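Local coordinates for protein putative phosphomannomutase (Thermus thermophilus, PDB 1TUO) that probably interconverts phosphorylated sugars by shifting a phosphate between positions, as a magnesium-dependent member of the phosphohexose mutase family, at residues A[109-113]-A[217-223]; A[167-173]-A[353-357]; A[179-185]-A[243-249]; A[232-237]-A[258-264]; A[265-269]-A[380-384]. All coordinates share one frame; numbering follows the deposited sequence.

Contact 1 of 5, residues A[109-113]-A[217-223]; sequences SHNPP and FHGVNPE
The domain I loop that carries the Thr-Ala-Ser-His-Asn-Pro signature of phosphohexomutases rests through His-110, Pro-112 and Pro-113 on loop 217-223 of domain II. The amide of Asn-221 sits beside the Pro-Pro link, its ND2 3.5 Å from CA of Pro-112 and also 3.5 Å from CD of Pro-113. Its CG stands anti to the carbonyl carbon (chi1 -74°), and the end of the side chain is thereby brought up to the two prolines. With an alanine at this place the packed amide is gone, and a gap is likely to open beside both prolines. Pro-113 CG meets the rim of Phe-217 in the ring plane, 3.9 Å from CD1, while Pro-222 CG covers the middle of one face of that ring. Ser-109, at the head of the loop, is probably the phosphorylated serine, as in relatives; its OG is hydrogen-bonded to Asp-249 and Asp-251. Pro-222, the centre of an inverse gamma turn, sets its O 3.4 Å from CA of His-110 in a CA-H...O contact. Beyond it the His-110 ring and the Glu-223 carboxylate run side by side, their planes 59° apart and ND1 3.9 Å from CD. ND1 is buried without a polar partner in the model. A water can link the two residues, donating to the backbone O of His-110 and to Glu-223 OE1.

Contact 2 of 5, residues A[167-173]-A[353-357]; sequences HLDLKAL and LLLLE
The carboxylate of Glu-357 has the start of a short helix laid over one face: CB of Asp-169 stands above CD at 3.6 Å, and the N-H of Asp-169 comes down on OE1 from the same side. That hydrogen bond, Asp-169 N to Glu-357 OE1, is 2.8 Å long and almost straight (175°), yet it meets the oxygen 60° out of the carboxylate plane. Leu-168 CD2 approaches OE1 from the other side of the plane, at 3.5 Å. A water can donate both to OE1 and to His-167 O, and OE2 is held by Tyr-277 and by a salt bridge to Lys-281. The buried carboxylate is gripped at both oxygens; Lys-281 and the donors probably favour its charged form, despite the carboxylate of Asp-169 nearby. With CG anti to the backbone N (chi1 -173°) and the chain extended, Glu-357 reaches across from helix 348-362 of domain III to the N-terminus of helix 170-173 in domain II. Asp-169 is the N-cap of that short helix, its OD1 accepting from Ala-172 N at 2.8 Å, so one residue caps its own helix and ties it to the neighbouring domain. Leucines fill in around the polar link. The two branches of Leu-168 divide their work: CD1 lies 3.8 Å from CD1 of Leu-353, at about a right angle, and CD2 is 3.6 Å from CD2 of Leu-354. Nearer the root of the glutamate, Leu-173 CD2 presses on the helix backbone, 3.4 Å from CA of Glu-357, and also touches CG of Leu-356. Phe-196 of helix 192-199 backs Leu-168 and Leu-353.

Contact 3 of 5, residues A[179-185]-A[243-249]; sequences VLYHDSM and SFAVATD
Leu-180 lays its CD1 methyl over one face of the Phe-244 ring, 3.9 Å from the centroid and 19° off the normal, a CH-pi contact. Phe-244 CG sits between backbone N and carbonyl carbon (chi1 67°), bringing the ring under that methyl. The two strands pair in parallel: Tyr-181 N donates to Phe-244 O at 2.9 Å, and Val-246 N to Tyr-181 O at 2.8 Å. The ladder continues from Asp-183 N to Val-246 O and from Thr-248 N to Asp-183 O. His-182 carries the pairing into side chains, as its NE2 meets Thr-248 OG1 at 3.0 Å in the ring plane, while Ser-184 OG lies over one face of the imidazole. On the other face of the sheet, CB of Tyr-181 packs 3.5 Å from CB of Ala-245. Met-185 SD reaches Thr-248 O at 3.5 Å, and Asp-183 OD2 accepts from Met-185 N in an Asx turn, its OD1 hydrogen-bonded to Thr-232 and salt-bridged to Arg-210. The pair lies inside the domain II sheet, strand 206-209 beside 180-183 and 255-259 beside 244-248; helix 230-236 packs on the Tyr-181 and Ala-245 face, and helix 348-362 of domain III covers Leu-180, Phe-244 and Val-246.

Contact 4 of 5, residues A[232-237]-A[258-264]; sequences TLAVLG and VLPGGVF
Val-258 takes three side chains of helix 230-236 on its two methyls, where the helix packs on the edge hairpin of the domain II sheet. Leu-233 meets it at about a right angle, CD2 3.7 Å from CG1 of Val-258, and the same methyl lies 3.6 Å from O of Gly-262. Leu-236 comes aslant from one turn further on, its CB 3.9 Å from the same CG1 and its CG near Val-258 O. Thr-232 completes the cluster by placing CG2 3.9 Å from CG2 of Val-258. In Thr-232, OG1 stands anti to the carbonyl carbon (chi1 -59°) and is hydrogen-bonded to Asp-183, which leaves the methyl anti to the backbone N and facing Val-258; one residue thus serves the apolar cluster and a polar partner. Strands 255-259 and 263-265 join through a tight turn that has a G1 beta bulge, Gly-262 and Val-263 both facing Leu-259. The turn is bonded to the last part of segment 232-237. Gly-261 N donates to Leu-236 O at 2.9 Å, arriving 41° above the carbonyl plane, and CA of Pro-260 offers that same oxygen a CA-H...O contact at 3.3 Å. Leu-229 also touches Val-258. The absence of a side chain at Gly-262 matters at close range: its CA is 3.5 Å from O of Leu-233, and a beta carbon there would sit only 2.7 Å from that oxygen.

Contact 5 of 5, residues A[265-269]-A[380-384]; sequences FNPHQ and THAYD
Asn-266 ND2 donates to NE2 of His-381 at 3.1 Å, in the ring plane and with a nearly straight bond (166°); amide and imidazole stand almost perpendicular, 82° apart. Beside this link His-268 points the edge of its ring at the face of Tyr-383, an edge-to-face pair with NE2 over the ring centre and 3.4 Å from CE2. CB of His-268 also packs 3.6 Å from CE1 of His-381, and the three rings form a small aromatic cluster. A water accepts from Asn-266 ND2 and donates to Tyr-383 O. In the next shell Asn-266 is the N-cap of helix 267-280: its OD1 takes Gln-269 N at 2.9 Å while Gln-269 OE1 accepts from Asn-266 N at 2.8 Å, a capping box. Its CG, between backbone N and carbonyl carbon (chi1 75°), turns OD1 back to the helix N-H groups and ND2 to His-381. A leucine in place of Asn-266 would probably leave Gln-269 N without its capping oxygen and NE2 of His-381 without its donor. Further out, the contact ties helix 267-280 of domain III to edge strand 382-386 of the C-terminal domain. His-381 ND1 is hydrogen-bonded to Glu-444 and His-268 ND1 to Thr-294 N. Accepting at NE2, His-381 is probably neutral with its proton on ND1; His-268, accepting at ND1, would carry its own on NE2 above the tyrosine.

In the fold
Three of the contacts bridge domains: contact 1 joins the first domain to the second, contact 2 the second to the third, and contact 5 the third to the C-terminal domain. Contacts 3 and 4 lie within domain II, centres about 10 Å apart, and share its sheet: Ala-245 N is 2.9 Å from Val-258 O, and Tyr-181 CE2 is 3.6 Å from Val-235 CG1. Contact 3 runs toward the probable active site, where Asp-249 OD1 lies 3.1 Å from Ser-109 OG of contact 1; Asp-249 starts the Asp-Gly-Asp metal loop of relatives. At its other end, Phe-244 CZ is 3.9 Å from Leu-356 N of contact 2. Contact 5 touches contact 4 through Phe-265 and Leu-259.

Contact 1 of 5, residues A[109-113]-A[217-223]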
# COMPACT_ATOMS: atom_id res chain seq x y z
N SER A 109 -0.97 6.83 6.35
CA SER A 109 -0.24 6.23 5.24
C SER A 109 0.71 7.15 4.47
O SER A 109 1.76 7.54 4.98
CB SER A 109 -1.26 5.59 4.28
OG SER A 109 -0.65 4.80 3.27
N HIS A 110 0.34 7.50 3.24
CA HIS A 110 1.17 8.34 2.38
C HIS A 110 0.78 9.82 2.37
O HIS A 110 1.34 10.60 1.61
CB HIS A 110 1.08 7.80 0.96
CG HIS A 110 -0.30 7.88 0.39
ND1 HIS A 110 -0.75 8.97 -0.32
CD2 HIS A 110 -1.35 7.03 0.49
CE1 HIS A 110 -2.02 8.78 -0.64
NE2 HIS A 110 -2.41 7.61 -0.16
N ASN A 111 -0.17 10.20 3.21
CA ASN A 111 -0.62 11.59 3.25
C ASN A 111 0.35 12.57 3.90
O ASN A 111 1.28 12.18 4.60
CB ASN A 111 -1.97 11.66 3.95
CG ASN A 111 -3.08 11.06 3.13
OD1 ASN A 111 -3.28 11.43 1.97
ND2 ASN A 111 -3.81 10.11 3.71
N PRO A 112 0.13 13.88 3.67
CA PRO A 112 0.99 14.90 4.26
C PRO A 112 1.09 14.72 5.77
O PRO A 112 0.18 14.19 6.41
CB PRO A 112 0.31 16.20 3.84
CG PRO A 112 -0.25 15.85 2.49
CD PRO A 112 -0.85 14.47 2.75
N PRO A 113 2.19 15.20 6.37
CA PRO A 113 2.49 15.12 7.81
C PRO A 113 1.41 15.53 8.81
O PRO A 113 1.31 14.94 9.89
CB PRO A 113 3.72 16.02 7.95
CG PRO A 113 4.39 15.90 6.64
CD PRO A 113 3.24 15.96 5.67
N PHE A 217 8.71 13.69 7.90
CA PHE A 217 9.28 12.83 6.86
C PHE A 217 10.39 13.52 6.06
O PHE A 217 10.44 13.47 4.84
CB PHE A 217 8.15 12.39 5.92
CG PHE A 217 7.07 11.67 6.69
CD1 PHE A 217 5.97 12.38 7.16
CD2 PHE A 217 7.18 10.31 6.93
CE1 PHE A 217 4.98 11.72 7.88
CE2 PHE A 217 6.19 9.66 7.65
CZ PHE A 217 5.08 10.36 8.13
N HIS A 218 11.29 14.19 6.80
CA HIS A 218 12.45 14.85 6.17
C HIS A 218 12.08 15.88 5.09
O HIS A 218 12.83 16.12 4.15
CB HIS A 218 13.36 13.77 5.56
CG HIS A 218 13.85 12.84 6.63
ND1 HIS A 218 14.87 13.14 7.48
CD2 HIS A 218 13.39 11.55 6.93
CE1 HIS A 218 15.00 12.06 8.28
NE2 HIS A 218 14.13 11.09 7.97
N GLY A 219 10.87 16.48 5.21
CA GLY A 219 10.55 17.64 4.37
C GLY A 219 9.75 17.26 3.11
O GLY A 219 9.45 18.08 2.25
N VAL A 220 9.34 16.01 2.94
CA VAL A 220 8.54 15.64 1.78
C VAL A 220 7.31 14.88 2.28
O VAL A 220 7.18 14.63 3.47
CB VAL A 220 9.31 14.70 0.82
CG1 VAL A 220 10.55 15.39 0.30
CG2 VAL A 220 9.69 13.41 1.54
N ASN A 221 6.41 14.55 1.36
CA ASN A 221 5.24 13.76 1.74
C ASN A 221 5.74 12.33 1.60
O ASN A 221 6.46 12.01 0.66
CB ASN A 221 4.07 13.98 0.77
CG ASN A 221 3.41 15.33 0.96
OD1 ASN A 221 2.77 15.84 0.04
ND2 ASN A 221 3.54 15.91 2.14
N PRO A 222 5.37 11.45 2.55
CA PRO A 222 5.81 10.05 2.50
C PRO A 222 5.07 9.24 1.44
O PRO A 222 4.48 8.20 1.74
CB PRO A 222 5.54 9.56 3.92
CG PRO A 222 4.30 10.30 4.29
CD PRO A 222 4.57 11.71 3.75
N GLU A 223 5.10 9.74 0.22
CA GLU A 223 4.46 9.07 -0.92
C GLU A 223 5.60 8.87 -1.91
O GLU A 223 6.14 9.84 -2.44
CB GLU A 223 3.37 9.97 -1.51
CG GLU A 223 2.46 9.26 -2.51
CD GLU A 223 1.49 10.20 -3.22
OE1 GLU A 223 1.28 11.33 -2.74
OE2 GLU A 223 0.93 9.79 -4.25
O HOH W 1 0.89 12.61 -0.15

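Contact 2 of 5, residues A[167-173]-A[353-357]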
# COMPACT_ATOMS: atom_id res chain seq x y z
N HIS A 167 7.44 -17.03 2.30
CA HIS A 167 6.94 -16.66 0.97
C HIS A 167 8.04 -16.19 0.03
O HIS A 167 7.75 -15.60 -1.02
CB HIS A 167 5.88 -15.57 1.10
CG HIS A 167 4.78 -15.93 2.05
ND1 HIS A 167 3.94 -17.01 1.84
CD2 HIS A 167 4.40 -15.38 3.22
CE1 HIS A 167 3.09 -17.10 2.84
NE2 HIS A 167 3.35 -16.12 3.70
N LEU A 168 9.28 -16.46 0.39
CA LEU A 168 10.42 -16.04 -0.41
C LEU A 168 11.37 -17.19 -0.72
O LEU A 168 11.50 -18.13 0.06
CB LEU A 168 11.18 -14.92 0.31
CG LEU A 168 10.43 -13.60 0.44
CD1 LEU A 168 11.00 -12.78 1.58
CD2 LEU A 168 10.52 -12.84 -0.88
N ASP A 169 12.02 -17.11 -1.88
CA ASP A 169 12.98 -18.13 -2.27
C ASP A 169 14.32 -17.63 -1.75
O ASP A 169 15.01 -16.87 -2.43
CB ASP A 169 13.03 -18.27 -3.79
CG ASP A 169 13.82 -19.47 -4.25
OD1 ASP A 169 14.91 -19.72 -3.68
OD2 ASP A 169 13.37 -20.17 -5.19
N LEU A 170 14.68 -18.03 -0.54
CA LEU A 170 15.92 -17.58 0.06
C LEU A 170 17.15 -17.98 -0.74
O LEU A 170 18.12 -17.22 -0.83
CB LEU A 170 16.02 -18.09 1.51
CG LEU A 170 14.88 -17.64 2.42
CD1 LEU A 170 15.13 -18.15 3.84
CD2 LEU A 170 14.78 -16.12 2.43
N LYS A 171 17.12 -19.18 -1.32
CA LYS A 171 18.23 -19.67 -2.12
C LYS A 171 18.45 -18.74 -3.31
O LYS A 171 19.58 -18.33 -3.61
CB LYS A 171 17.93 -21.09 -2.61
CG LYS A 171 19.07 -21.76 -3.35
CD LYS A 171 18.74 -23.21 -3.66
CE LYS A 171 19.84 -23.89 -4.46
NZ LYS A 171 21.14 -23.90 -3.73
N ALA A 172 17.36 -18.38 -3.99
CA ALA A 172 17.44 -17.49 -5.14
C ALA A 172 17.90 -16.10 -4.70
O ALA A 172 18.74 -15.48 -5.34
CB ALA A 172 16.09 -17.41 -5.83
N LEU A 173 17.35 -15.62 -3.59
CA LEU A 173 17.69 -14.31 -3.06
C LEU A 173 19.18 -14.12 -2.80
O LEU A 173 19.74 -13.05 -3.04
CB LEU A 173 16.93 -14.03 -1.76
CG LEU A 173 15.53 -13.44 -1.89
CD1 LEU A 173 14.86 -13.42 -0.52
CD2 LEU A 173 15.62 -12.03 -2.46
N LEU A 353 10.99 -7.16 -1.07
CA LEU A 353 11.73 -8.41 -1.08
C LEU A 353 11.46 -9.26 -2.32
O LEU A 353 12.37 -9.93 -2.81
CB LEU A 353 11.44 -9.21 0.20
CG LEU A 353 11.98 -8.51 1.46
CD1 LEU A 353 11.46 -9.17 2.73
CD2 LEU A 353 13.51 -8.53 1.41
N LEU A 354 10.24 -9.24 -2.84
CA LEU A 354 9.94 -10.01 -4.05
C LEU A 354 10.61 -9.36 -5.26
O LEU A 354 11.05 -10.05 -6.18
CB LEU A 354 8.43 -10.12 -4.27
CG LEU A 354 7.71 -11.05 -3.29
CD1 LEU A 354 6.20 -10.89 -3.42
CD2 LEU A 354 8.11 -12.50 -3.56
N LEU A 355 10.69 -8.03 -5.26
CA LEU A 355 11.36 -7.35 -6.37
C LEU A 355 12.82 -7.80 -6.35
O LEU A 355 13.39 -8.13 -7.38
CB LEU A 355 11.28 -5.83 -6.21
CG LEU A 355 9.90 -5.26 -6.54
CD1 LEU A 355 9.78 -3.82 -6.08
CD2 LEU A 355 9.66 -5.38 -8.04
N LEU A 356 13.40 -7.81 -5.16
CA LEU A 356 14.78 -8.23 -4.98
C LEU A 356 14.94 -9.68 -5.44
O LEU A 356 15.91 -10.03 -6.13
CB LEU A 356 15.17 -8.09 -3.50
CG LEU A 356 16.62 -8.36 -3.10
CD1 LEU A 356 17.55 -7.40 -3.80
CD2 LEU A 356 16.75 -8.22 -1.58
N GLU A 357 13.99 -10.54 -5.08
CA GLU A 357 14.04 -11.94 -5.49
C GLU A 357 13.99 -12.07 -7.01
O GLU A 357 14.79 -12.79 -7.60
CB GLU A 357 12.87 -12.73 -4.89
CG GLU A 357 12.96 -14.24 -5.15
CD GLU A 357 11.73 -15.00 -4.68
OE1 GLU A 357 11.40 -14.94 -3.48
OE2 GLU A 357 11.08 -15.67 -5.52
O HOH W 2 8.70 -16.07 -3.70

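Contact 3 of 5, residues A[179-185]-A[243-249]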
# COMPACT_ATOMS: atom_id res chain seq x y z
N VAL A 179 23.33 -4.00 -4.83
CA VAL A 179 23.10 -3.37 -3.54
C VAL A 179 21.67 -2.86 -3.55
O VAL A 179 21.18 -2.38 -4.57
CB VAL A 179 24.05 -2.17 -3.32
CG1 VAL A 179 23.95 -1.21 -4.48
CG2 VAL A 179 23.69 -1.46 -2.03
N LEU A 180 20.99 -3.00 -2.42
CA LEU A 180 19.62 -2.52 -2.32
C LEU A 180 19.59 -1.24 -1.49
O LEU A 180 20.04 -1.22 -0.35
CB LEU A 180 18.72 -3.57 -1.68
CG LEU A 180 17.25 -3.16 -1.50
CD1 LEU A 180 16.60 -2.92 -2.85
CD2 LEU A 180 16.49 -4.25 -0.75
N TYR A 181 19.09 -0.17 -2.09
CA TYR A 181 18.96 1.09 -1.37
C TYR A 181 17.54 1.10 -0.85
O TYR A 181 16.60 0.74 -1.58
CB TYR A 181 19.18 2.28 -2.30
CG TYR A 181 20.62 2.46 -2.75
CD1 TYR A 181 21.14 1.71 -3.80
CD2 TYR A 181 21.45 3.37 -2.10
CE1 TYR A 181 22.47 1.86 -4.20
CE2 TYR A 181 22.78 3.53 -2.49
CZ TYR A 181 23.29 2.77 -3.54
OH TYR A 181 24.60 2.93 -3.93
N HIS A 182 17.37 1.47 0.42
CA HIS A 182 16.05 1.53 1.02
C HIS A 182 15.79 2.91 1.60
O HIS A 182 16.33 3.26 2.65
CB HIS A 182 15.89 0.50 2.13
CG HIS A 182 14.54 0.54 2.80
ND1 HIS A 182 14.29 -0.04 4.02
CD2 HIS A 182 13.37 1.10 2.40
CE1 HIS A 182 13.03 0.16 4.35
NE2 HIS A 182 12.45 0.85 3.38
N ASP A 183 14.96 3.66 0.90
CA ASP A 183 14.55 5.00 1.30
C ASP A 183 13.28 4.76 2.13
O ASP A 183 12.26 4.34 1.59
CB ASP A 183 14.23 5.81 0.05
CG ASP A 183 13.73 7.20 0.35
OD1 ASP A 183 13.46 7.93 -0.63
OD2 ASP A 183 13.59 7.58 1.54
N SER A 184 13.38 4.99 3.44
CA SER A 184 12.24 4.80 4.34
C SER A 184 11.37 6.05 4.43
O SER A 184 10.28 6.01 5.00
CB SER A 184 12.73 4.41 5.74
OG SER A 184 13.27 3.10 5.74
N MET A 185 11.85 7.15 3.86
CA MET A 185 11.14 8.42 3.84
C MET A 185 10.79 8.93 5.24
O MET A 185 9.89 9.75 5.40
CB MET A 185 9.86 8.31 3.00
CG MET A 185 10.09 7.79 1.58
SD MET A 185 8.61 7.85 0.52
CE MET A 185 8.75 9.53 -0.17
N SER A 243 21.66 -3.06 -9.15
CA SER A 243 21.33 -2.30 -7.94
C SER A 243 20.12 -1.41 -8.18
O SER A 243 19.90 -0.92 -9.29
CB SER A 243 22.52 -1.45 -7.50
OG SER A 243 23.61 -2.27 -7.13
N PHE A 244 19.33 -1.20 -7.13
CA PHE A 244 18.16 -0.35 -7.25
C PHE A 244 17.68 0.09 -5.88
O PHE A 244 18.14 -0.40 -4.85
CB PHE A 244 17.03 -1.06 -8.01
CG PHE A 244 16.44 -2.24 -7.30
CD1 PHE A 244 15.21 -2.12 -6.63
CD2 PHE A 244 17.07 -3.47 -7.32
CE1 PHE A 244 14.63 -3.22 -6.01
CE2 PHE A 244 16.50 -4.58 -6.69
CZ PHE A 244 15.27 -4.46 -6.04
N ALA A 245 16.75 1.03 -5.87
CA ALA A 245 16.23 1.52 -4.61
C ALA A 245 14.75 1.26 -4.47
O ALA A 245 14.02 1.31 -5.45
CB ALA A 245 16.49 3.02 -4.49
N VAL A 246 14.32 0.94 -3.25
CA VAL A 246 12.91 0.77 -2.97
C VAL A 246 12.61 1.87 -1.97
O VAL A 246 13.40 2.11 -1.05
CB VAL A 246 12.56 -0.60 -2.33
CG1 VAL A 246 12.63 -1.68 -3.38
CG2 VAL A 246 13.48 -0.90 -1.17
N ALA A 247 11.50 2.57 -2.17
CA ALA A 247 11.11 3.64 -1.27
C ALA A 247 9.77 3.23 -0.69
O ALA A 247 8.79 3.11 -1.42
CB ALA A 247 10.97 4.96 -2.03
N THR A 248 9.73 2.99 0.61
CA THR A 248 8.48 2.59 1.24
C THR A 248 7.77 3.85 1.75
O THR A 248 8.43 4.80 2.19
CB THR A 248 8.72 1.60 2.40
OG1 THR A 248 9.73 2.10 3.28
CG2 THR A 248 9.15 0.25 1.86
N ASP A 249 6.45 3.88 1.66
CA ASP A 249 5.72 5.05 2.12
C ASP A 249 5.63 5.12 3.65
O ASP A 249 6.23 4.32 4.36
CB ASP A 249 4.32 5.13 1.49
CG ASP A 249 3.33 4.14 2.09
OD1 ASP A 249 2.12 4.42 1.97
OD2 ASP A 249 3.75 3.10 2.65
O HOH W 3 8.77 3.67 5.25

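Contact 4 of 5, residues A[232-237]-A[258-264]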
# COMPACT_ATOMS: atom_id res chain seq x y z
N THR A 232 16.71 10.39 -3.47
CA THR A 232 16.94 9.03 -3.93
C THR A 232 17.25 8.97 -5.42
O THR A 232 18.07 8.17 -5.86
CB THR A 232 15.72 8.15 -3.61
OG1 THR A 232 15.50 8.18 -2.19
CG2 THR A 232 15.94 6.71 -4.05
N LEU A 233 16.58 9.81 -6.20
CA LEU A 233 16.82 9.86 -7.64
C LEU A 233 18.27 10.30 -7.85
O LEU A 233 18.91 9.90 -8.82
CB LEU A 233 15.87 10.86 -8.31
CG LEU A 233 14.39 10.46 -8.41
CD1 LEU A 233 13.55 11.67 -8.75
CD2 LEU A 233 14.24 9.38 -9.46
N ALA A 234 18.78 11.12 -6.94
CA ALA A 234 20.15 11.60 -7.03
C ALA A 234 21.16 10.51 -6.69
O ALA A 234 22.13 10.29 -7.43
CB ALA A 234 20.35 12.80 -6.11
N VAL A 235 20.93 9.82 -5.58
CA VAL A 235 21.82 8.75 -5.15
C VAL A 235 21.96 7.64 -6.20
O VAL A 235 23.05 7.12 -6.42
CB VAL A 235 21.33 8.11 -3.82
CG1 VAL A 235 22.25 6.97 -3.41
CG2 VAL A 235 21.29 9.16 -2.72
N LEU A 236 20.84 7.28 -6.84
CA LEU A 236 20.86 6.23 -7.85
C LEU A 236 21.37 6.68 -9.22
O LEU A 236 21.63 5.85 -10.09
CB LEU A 236 19.46 5.63 -8.01
CG LEU A 236 19.07 4.49 -7.05
CD1 LEU A 236 19.83 3.23 -7.43
CD2 LEU A 236 19.36 4.89 -5.62
N GLY A 237 21.52 7.99 -9.40
CA GLY A 237 22.00 8.52 -10.66
C GLY A 237 23.20 7.80 -11.24
O GLY A 237 23.12 7.26 -12.35
N VAL A 258 13.25 3.23 -7.74
CA VAL A 258 14.14 4.12 -8.49
C VAL A 258 15.30 3.28 -9.01
O VAL A 258 15.97 2.57 -8.25
CB VAL A 258 14.69 5.26 -7.62
CG1 VAL A 258 15.66 6.12 -8.45
CG2 VAL A 258 13.54 6.13 -7.12
N LEU A 259 15.52 3.35 -10.32
CA LEU A 259 16.57 2.57 -10.95
C LEU A 259 17.81 3.40 -11.26
O LEU A 259 17.77 4.63 -11.23
CB LEU A 259 16.04 1.96 -12.25
CG LEU A 259 14.78 1.08 -12.14
CD1 LEU A 259 14.37 0.61 -13.53
CD2 LEU A 259 15.05 -0.11 -11.23
N PRO A 260 18.94 2.73 -11.54
CA PRO A 260 20.19 3.42 -11.86
C PRO A 260 19.94 4.46 -12.93
O PRO A 260 19.18 4.22 -13.87
CB PRO A 260 21.08 2.28 -12.34
CG PRO A 260 20.65 1.15 -11.46
CD PRO A 260 19.14 1.27 -11.48
N GLY A 261 20.56 5.63 -12.77
CA GLY A 261 20.36 6.69 -13.73
C GLY A 261 19.25 7.60 -13.22
O GLY A 261 18.88 8.59 -13.86
N GLY A 262 18.72 7.26 -12.05
CA GLY A 262 17.66 8.06 -11.47
C GLY A 262 16.39 7.96 -12.29
O GLY A 262 15.78 8.97 -12.64
N VAL A 263 16.00 6.73 -12.60
CA VAL A 263 14.80 6.49 -13.38
C VAL A 263 13.70 5.91 -12.49
O VAL A 263 13.91 4.91 -11.80
CB VAL A 263 15.05 5.49 -14.53
CG1 VAL A 263 13.76 5.26 -15.30
CG2 VAL A 263 16.14 6.03 -15.46
N PHE A 264 12.54 6.55 -12.51
CA PHE A 264 11.41 6.08 -11.71
C PHE A 264 10.77 4.85 -12.37
O PHE A 264 10.56 4.82 -13.58
CB PHE A 264 10.38 7.19 -11.56
CG PHE A 264 9.23 6.82 -10.67
CD1 PHE A 264 9.44 6.49 -9.34
CD2 PHE A 264 7.93 6.80 -11.17
CE1 PHE A 264 8.38 6.14 -8.51
CE2 PHE A 264 6.86 6.46 -10.36
CZ PHE A 264 7.09 6.13 -9.02

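Contact 5 of 5, residues A[265-269]-A[380-384]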
# COMPACT_ATOMS: atom_id res chain seq x y z
N PHE A 265 10.47 3.85 -11.55
CA PHE A 265 9.85 2.60 -11.99
C PHE A 265 8.51 2.62 -11.24
O PHE A 265 8.46 2.35 -10.04
CB PHE A 265 10.74 1.43 -11.54
CG PHE A 265 10.41 0.11 -12.19
CD1 PHE A 265 10.72 -0.13 -13.53
CD2 PHE A 265 9.86 -0.92 -11.44
CE1 PHE A 265 10.49 -1.38 -14.10
CE2 PHE A 265 9.62 -2.17 -12.00
CZ PHE A 265 9.94 -2.40 -13.33
N ASN A 266 7.44 2.94 -11.96
CA ASN A 266 6.11 3.09 -11.35
C ASN A 266 5.34 1.84 -10.93
O ASN A 266 5.71 0.72 -11.26
CB ASN A 266 5.23 3.98 -12.25
CG ASN A 266 4.74 3.27 -13.49
OD1 ASN A 266 4.44 2.08 -13.46
ND2 ASN A 266 4.63 4.02 -14.59
N PRO A 267 4.24 2.03 -10.18
CA PRO A 267 3.40 0.93 -9.70
C PRO A 267 2.91 -0.05 -10.75
O PRO A 267 2.78 -1.24 -10.47
CB PRO A 267 2.25 1.66 -9.02
CG PRO A 267 2.95 2.84 -8.42
CD PRO A 267 3.81 3.31 -9.57
N HIS A 268 2.63 0.44 -11.95
CA HIS A 268 2.15 -0.40 -13.04
C HIS A 268 3.28 -1.32 -13.48
O HIS A 268 3.06 -2.49 -13.77
CB HIS A 268 1.70 0.47 -14.21
CG HIS A 268 0.69 1.51 -13.84
ND1 HIS A 268 -0.64 1.22 -13.63
CD2 HIS A 268 0.83 2.83 -13.58
CE1 HIS A 268 -1.28 2.31 -13.26
NE2 HIS A 268 -0.41 3.31 -13.23
N GLN A 269 4.49 -0.77 -13.51
CA GLN A 269 5.65 -1.54 -13.89
C GLN A 269 5.96 -2.56 -12.80
O GLN A 269 6.25 -3.72 -13.09
CB GLN A 269 6.85 -0.62 -14.11
CG GLN A 269 6.68 0.29 -15.33
CD GLN A 269 7.78 1.32 -15.46
OE1 GLN A 269 7.81 2.30 -14.71
NE2 GLN A 269 8.69 1.12 -16.40
N THR A 380 3.51 -0.89 -25.23
CA THR A 380 4.48 -0.01 -24.61
C THR A 380 3.68 0.75 -23.54
O THR A 380 2.49 1.01 -23.72
CB THR A 380 5.07 1.00 -25.62
OG1 THR A 380 5.83 0.28 -26.61
CG2 THR A 380 5.98 1.99 -24.91
N HIS A 381 4.34 1.09 -22.44
CA HIS A 381 3.67 1.76 -21.33
C HIS A 381 4.21 3.13 -20.95
O HIS A 381 5.42 3.34 -20.86
CB HIS A 381 3.73 0.86 -20.08
CG HIS A 381 3.31 1.55 -18.82
ND1 HIS A 381 1.99 1.66 -18.44
CD2 HIS A 381 4.03 2.17 -17.86
CE1 HIS A 381 1.92 2.33 -17.30
NE2 HIS A 381 3.15 2.65 -16.93
N ALA A 382 3.29 4.06 -20.71
CA ALA A 382 3.60 5.41 -20.27
C ALA A 382 2.41 5.82 -19.42
O ALA A 382 1.27 5.47 -19.74
CB ALA A 382 3.76 6.35 -21.47
N TYR A 383 2.65 6.56 -18.35
CA TYR A 383 1.54 6.93 -17.48
C TYR A 383 1.78 8.18 -16.64
O TYR A 383 2.92 8.54 -16.34
CB TYR A 383 1.22 5.74 -16.57
CG TYR A 383 0.24 6.02 -15.46
CD1 TYR A 383 0.65 6.64 -14.28
CD2 TYR A 383 -1.11 5.70 -15.60
CE1 TYR A 383 -0.25 6.92 -13.26
CE2 TYR A 383 -2.02 5.98 -14.58
CZ TYR A 383 -1.58 6.59 -13.42
OH TYR A 383 -2.47 6.90 -12.42
N ASP A 384 0.69 8.84 -16.29
CA ASP A 384 0.73 10.03 -15.45
C ASP A 384 -0.66 10.34 -14.91
O ASP A 384 -1.66 9.87 -15.46
CB ASP A 384 1.25 11.24 -16.23
CG ASP A 384 1.70 12.37 -15.31
OD1 ASP A 384 1.95 13.49 -15.80
OD2 ASP A 384 1.80 12.11 -14.09
O HOH W 4 4.91 7.11 -14.35